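Local coordinates for protein lipase (PDB 4OPM) that probably hydrolyses ester bonds of lipids, as a lipase of the alpha/beta hydrolase fold, at residues A[152-155]-A[156-159]; A[175-178]-A[179-183]. One frame throughout, in Å; residues are numbered along the deposited sequence.

Interaction 1. Residues A[152-155]-A[156-159]; sequences ANTI and YLKD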
loop_
_atom_site.group_PDB
_atom_site.type_symbol
_atom_site.label_atom_id
_atom_site.label_comp_id
_atom_site.label_asym_id
_atom_site.label_seq_id
_atom_site.Cartn_x
_atom_site.Cartn_y
_atom_site.Cartn_z
ATOM N N ALA A 152 0.480 -20.293 0.017
ATOM C CA ALA A 152 1.728 -19.611 0.372
ATOM C C ALA A 152 2.921 -20.501 0.049
ATOM O O ALA A 152 2.938 -21.682 0.432
ATOM C CB ALA A 152 1.725 -19.263 1.851
ATOM N N ASN A 153 3.896 -19.957 -0.686
ATOM C CA ASN A 153 5.060 -20.744 -1.085
ATOM C C ASN A 153 6.325 -19.872 -1.165
ATOM O O ASN A 153 7.150 -20.040 -2.064
ATOM C CB ASN A 153 4.789 -21.485 -2.416
ATOM C CG ASN A 153 5.746 -22.615 -2.716
ATOM O OD1 ASN A 153 6.331 -23.239 -1.818
ATOM N ND2 ASN A 153 5.944 -22.879 -4.000
ATOM N N THR A 154 6.456 -18.907 -0.242
ATOM C CA THR A 154 7.676 -18.117 -0.119
ATOM C C THR A 154 8.157 -18.254 1.311
ATOM O O THR A 154 7.347 -18.546 2.194
ATOM C CB THR A 154 7.497 -16.639 -0.489
ATOM O OG1 THR A 154 6.705 -16.002 0.513
ATOM C CG2 THR A 154 6.956 -16.419 -1.896
ATOM N N ILE A 155 9.448 -17.997 1.547
ATOM C CA ILE A 155 10.038 -18.082 2.880
ATOM C C ILE A 155 9.415 -17.008 3.816
ATOM O O ILE A 155 9.266 -17.264 5.010
ATOM C CB ILE A 155 11.595 -17.993 2.791
ATOM C CG1 ILE A 155 12.284 -18.549 4.040
ATOM C CG2 ILE A 155 12.111 -16.589 2.419
ATOM C CD1 ILE A 155 12.265 -20.105 4.205
ATOM N N TYR A 156 9.022 -15.829 3.271
ATOM C CA TYR A 156 8.442 -14.738 4.067
ATOM C C TYR A 156 7.055 -15.084 4.595
ATOM O O TYR A 156 6.718 -14.682 5.709
ATOM C CB TYR A 156 8.398 -13.431 3.253
ATOM C CG TYR A 156 9.731 -13.134 2.604
ATOM C CD1 TYR A 156 10.811 -12.686 3.361
ATOM C CD2 TYR A 156 9.943 -13.388 1.253
ATOM C CE1 TYR A 156 12.061 -12.471 2.784
ATOM C CE2 TYR A 156 11.187 -13.167 0.661
ATOM C CZ TYR A 156 12.243 -12.703 1.432
ATOM O OH TYR A 156 13.488 -12.494 0.892
ATOM N N LEU A 157 6.251 -15.811 3.803
ATOM C CA LEU A 157 4.901 -16.204 4.219
ATOM C C LEU A 157 4.952 -17.420 5.156
ATOM O O LEU A 157 4.179 -17.487 6.116
ATOM C CB LEU A 157 3.999 -16.512 2.997
ATOM C CG LEU A 157 3.638 -15.345 2.056
ATOM C CD1 LEU A 157 2.950 -15.869 0.797
ATOM C CD2 LEU A 157 2.731 -14.315 2.757
ATOM N N LYS A 158 5.839 -18.389 4.854
ATOM C CA LYS A 158 5.981 -19.624 5.636
ATOM C C LYS A 158 6.559 -19.335 7.024
ATOM O O LYS A 158 6.130 -19.947 8.014
ATOM C CB LYS A 158 6.827 -20.658 4.888
ATOM C CG LYS A 158 6.100 -21.289 3.701
ATOM C CD LYS A 158 6.950 -22.356 3.030
ATOM C CE LYS A 158 6.212 -23.051 1.914
ATOM N NZ LYS A 158 6.950 -24.248 1.434
ATOM N N ASP A 159 7.502 -18.391 7.102
ATOM C CA ASP A 159 8.099 -17.970 8.363
ATOM C C ASP A 159 8.356 -16.459 8.307
ATOM O O ASP A 159 9.426 -16.040 7.845
ATOM C CB ASP A 159 9.375 -18.770 8.706
ATOM C CG ASP A 159 9.989 -18.420 10.056
ATOM O OD1 ASP A 159 9.441 -17.531 10.753
ATOM O OD2 ASP A 159 11.030 -19.011 10.404
#
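Lys-158 N donates to Thr-154 O at 3.1 Å and Asp-159 N to Ile-155 O at 3.0 Å, two i to i+4 bonds that define the single turn of helix 155-158. Thr-154 is its N-cap. With chi1 at 70°, OG1 lies between the backbone N and the carbonyl carbon and faces the first turn, where it accepts from Leu-157 N; at 3.3 Å this capping bond is weak, though fairly straight (155° at the hydrogen). The same hydroxyl is hydrogen-bonded to Ile-247 O, so the cap also ties the helix start to a loop far along the chain, between strand 237-242 and helix 251-259. Leu-157 leans over this cap: its CG is 3.5 Å from Thr-154 OG1, while its CB meets Ala-152 CB at 3.7 Å, an apolar contact just ahead of the helix. Lys-158, extended beyond CG, passes over Thr-154 O and runs alongside Asn-153; its NZ makes only a weak bond, 3.5 Å long, to Asn-153 OD1. Ile-155 CG2 sits over one face of the Tyr-156 ring in the conformer described, but Ile-155 has two deposited conformers, which makes this CH-pi contact doubtful. The turn lies at the surface, following the loop that leaves strand 137-143 and preceding helix 173-181. Tyr-156 rests on Leu-166 in the loop between the two helices.

Interaction 2. Residues A[175-178]-A[179-183]; sequences NYLL and KQTMF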
loop_
_atom_site.group_PDB
_atom_site.type_symbol
_atom_site.label_atom_id
_atom_site.label_comp_id
_atom_site.label_asym_id
_atom_site.label_seq_id
_atom_site.Cartn_x
_atom_site.Cartn_y
_atom_site.Cartn_z
ATOM N N ASN A 175 19.436 -1.461 -1.568
ATOM C CA ASN A 175 19.721 -2.198 -2.802
ATOM C C ASN A 175 19.308 -3.669 -2.666
ATOM O O ASN A 175 18.724 -4.228 -3.603
ATOM C CB ASN A 175 21.192 -2.093 -3.198
ATOM C CG ASN A 175 21.454 -0.951 -4.155
ATOM O OD1 ASN A 175 22.279 -0.075 -3.892
ATOM N ND2 ASN A 175 20.747 -0.924 -5.285
ATOM N N TYR A 176 19.566 -4.279 -1.487
ATOM C CA TYR A 176 19.171 -5.667 -1.229
ATOM C C TYR A 176 17.639 -5.800 -1.296
ATOM O O TYR A 176 17.114 -6.710 -1.952
ATOM C CB TYR A 176 19.697 -6.156 0.141
ATOM C CG TYR A 176 19.284 -7.585 0.424
ATOM C CD1 TYR A 176 19.953 -8.655 -0.166
ATOM C CD2 TYR A 176 18.162 -7.867 1.202
ATOM C CE1 TYR A 176 19.540 -9.970 0.040
ATOM C CE2 TYR A 176 17.744 -9.182 1.423
ATOM C CZ TYR A 176 18.433 -10.228 0.832
ATOM O OH TYR A 176 18.029 -11.524 1.028
ATOM N N LEU A 177 16.927 -4.886 -0.617
ATOM C CA LEU A 177 15.460 -4.883 -0.596
ATOM C C LEU A 177 14.886 -4.780 -2.010
ATOM O O LEU A 177 13.995 -5.561 -2.356
ATOM C CB LEU A 177 14.912 -3.738 0.277
ATOM C CG LEU A 177 13.381 -3.618 0.336
ATOM C CD1 LEU A 177 12.759 -4.830 1.023
ATOM C CD2 LEU A 177 12.959 -2.341 1.032
ATOM N N LEU A 178 15.411 -3.851 -2.828
ATOM C CA LEU A 178 14.929 -3.655 -4.204
ATOM C C LEU A 178 15.078 -4.927 -5.034
ATOM O O LEU A 178 14.195 -5.225 -5.846
ATOM C CB LEU A 178 15.651 -2.499 -4.905
ATOM C CG LEU A 178 15.496 -1.110 -4.274
ATOM C CD1 LEU A 178 16.462 -0.122 -4.894
ATOM C CD2 LEU A 178 14.108 -0.594 -4.424
ATOM N N LYS A 179 16.170 -5.690 -4.804
ATOM C CA LYS A 179 16.435 -6.951 -5.513
ATOM C C LYS A 179 15.396 -8.015 -5.149
ATOM O O LYS A 179 15.172 -8.938 -5.936
ATOM C CB LYS A 179 17.852 -7.475 -5.223
ATOM C CG LYS A 179 18.924 -6.710 -6.002
ATOM C CD LYS A 179 20.342 -7.121 -5.600
ATOM C CE LYS A 179 21.400 -6.621 -6.565
ATOM N NZ LYS A 179 21.646 -5.160 -6.435
ATOM N N GLN A 180 14.772 -7.901 -3.959
ATOM C CA GLN A 180 13.762 -8.880 -3.549
ATOM C C GLN A 180 12.353 -8.441 -3.905
ATOM O O GLN A 180 11.489 -9.291 -4.109
ATOM C CB GLN A 180 13.811 -9.163 -2.019
ATOM C CG GLN A 180 15.206 -9.401 -1.397
ATOM C CD GLN A 180 16.179 -10.187 -2.245
ATOM O OE1 GLN A 180 17.299 -9.731 -2.500
ATOM N NE2 GLN A 180 15.780 -11.358 -2.723
ATOM N N THR A 181 12.092 -7.122 -3.912
ATOM C CA THR A 181 10.728 -6.625 -4.076
ATOM C C THR A 181 10.369 -6.226 -5.507
ATOM O O THR A 181 9.197 -5.989 -5.776
ATOM C CB THR A 181 10.476 -5.430 -3.134
ATOM O OG1 THR A 181 11.379 -4.369 -3.457
ATOM C CG2 THR A 181 10.619 -5.808 -1.683
HETATM N N MSE A 182 11.359 -6.065 -6.393
HETATM C CA MSE A 182 11.043 -5.653 -7.756
HETATM C C MSE A 182 11.799 -6.466 -8.790
HETATM O O MSE A 182 12.952 -6.837 -8.569
HETATM C CB MSE A 182 11.326 -4.148 -7.957
HETATM C CG MSE A 182 10.446 -3.274 -7.077
HETATM SE SE MSE A 182 10.594 -1.408 -7.538
HETATM C CE MSE A 182 12.066 -1.116 -6.840
ATOM N N PHE A 183 11.133 -6.735 -9.921
ATOM C CA PHE A 183 11.724 -7.426 -11.068
ATOM C C PHE A 183 12.095 -6.389 -12.138
ATOM O O PHE A 183 13.127 -6.512 -12.804
ATOM C CB PHE A 183 10.757 -8.470 -11.641
ATOM C CG PHE A 183 11.416 -9.379 -12.659
ATOM C CD1 PHE A 183 12.118 -10.511 -12.252
ATOM C CD2 PHE A 183 11.342 -9.097 -14.019
ATOM C CE1 PHE A 183 12.706 -11.369 -13.193
ATOM C CE2 PHE A 183 11.942 -9.950 -14.962
ATOM C CZ PHE A 183 12.624 -11.070 -14.542
HETATM O O HOH W 1 19.111 -3.046 -6.134
#
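Leu-177 O is gripped by three donors from the next turn: Gln-180 N at 2.9 Å, Thr-181 N, also at 2.9 Å, and Thr-181 OG1 at 3.1 Å. This is the C-terminal turn of helix 173-181, where i to i+3 and i to i+4 bonds converge on one carbonyl, in a segment that an alpha/beta hydrolase commonly uses as a lid or cap. Their directions differ: Thr-181 N approaches nearly in line with the carbonyl bond (C=O...N 164°), whereas Gln-180 N and Thr-181 OG1 both stand well out of the carbonyl plane. A chi1 of 61° turns the Thr-181 hydroxyl back toward the preceding turn, and the methyl CG2 meets Leu-177 CD1 at 3.6 Å. The Thr-181 side chain also touches residues of a putative Ser-His-Asp triad, which places this helix end beside the probable active site. Met-182, a selenomethionine, is the first residue to leave helical geometry, yet its N still bonds Leu-178 O at 3.0 Å. On another side of the turn Gln-180 CG, set beside the backbone N by a chi1 of -46°, lies over a face of the Tyr-176 ring, 4.2 Å from the centroid, a CH-pi contact. Leu-177 and Leu-178 also pack against helix 190-220, on Met-200 and Leu-193 respectively. At the other end of the contact, the ammonium end of Lys-179 curls toward Asn-175. A water joins them: it donates to Asn-175 O at 2.8 Å, accepts from Asn-175 ND2 at 2.8 Å, and receives only a weak bond from Lys-179 NZ.

Overall arrangement
Both contacts are local, each centred on one short helix, and they follow in series: interaction 1 at the start of helix 155-158 with the loop before it, then interaction 2 at the C-terminal end of helix 173-181 and the residues just after it, their centres about 17 Å apart. Both helices belong to the excursion between strands 137-143 and 237-242, neighbours in the central sheet; in alpha/beta hydrolases this is a usual site for a cap. The two touch by packing, Tyr-156 OH lying 4.2 Å from Gln-180 CG, and Leu-166 contacts both. In interaction 1 the Thr-154 side chain comes near the putative triad without touching it, whereas in interaction 2 that of Thr-181 reaches it, consistent with a lid-like layer.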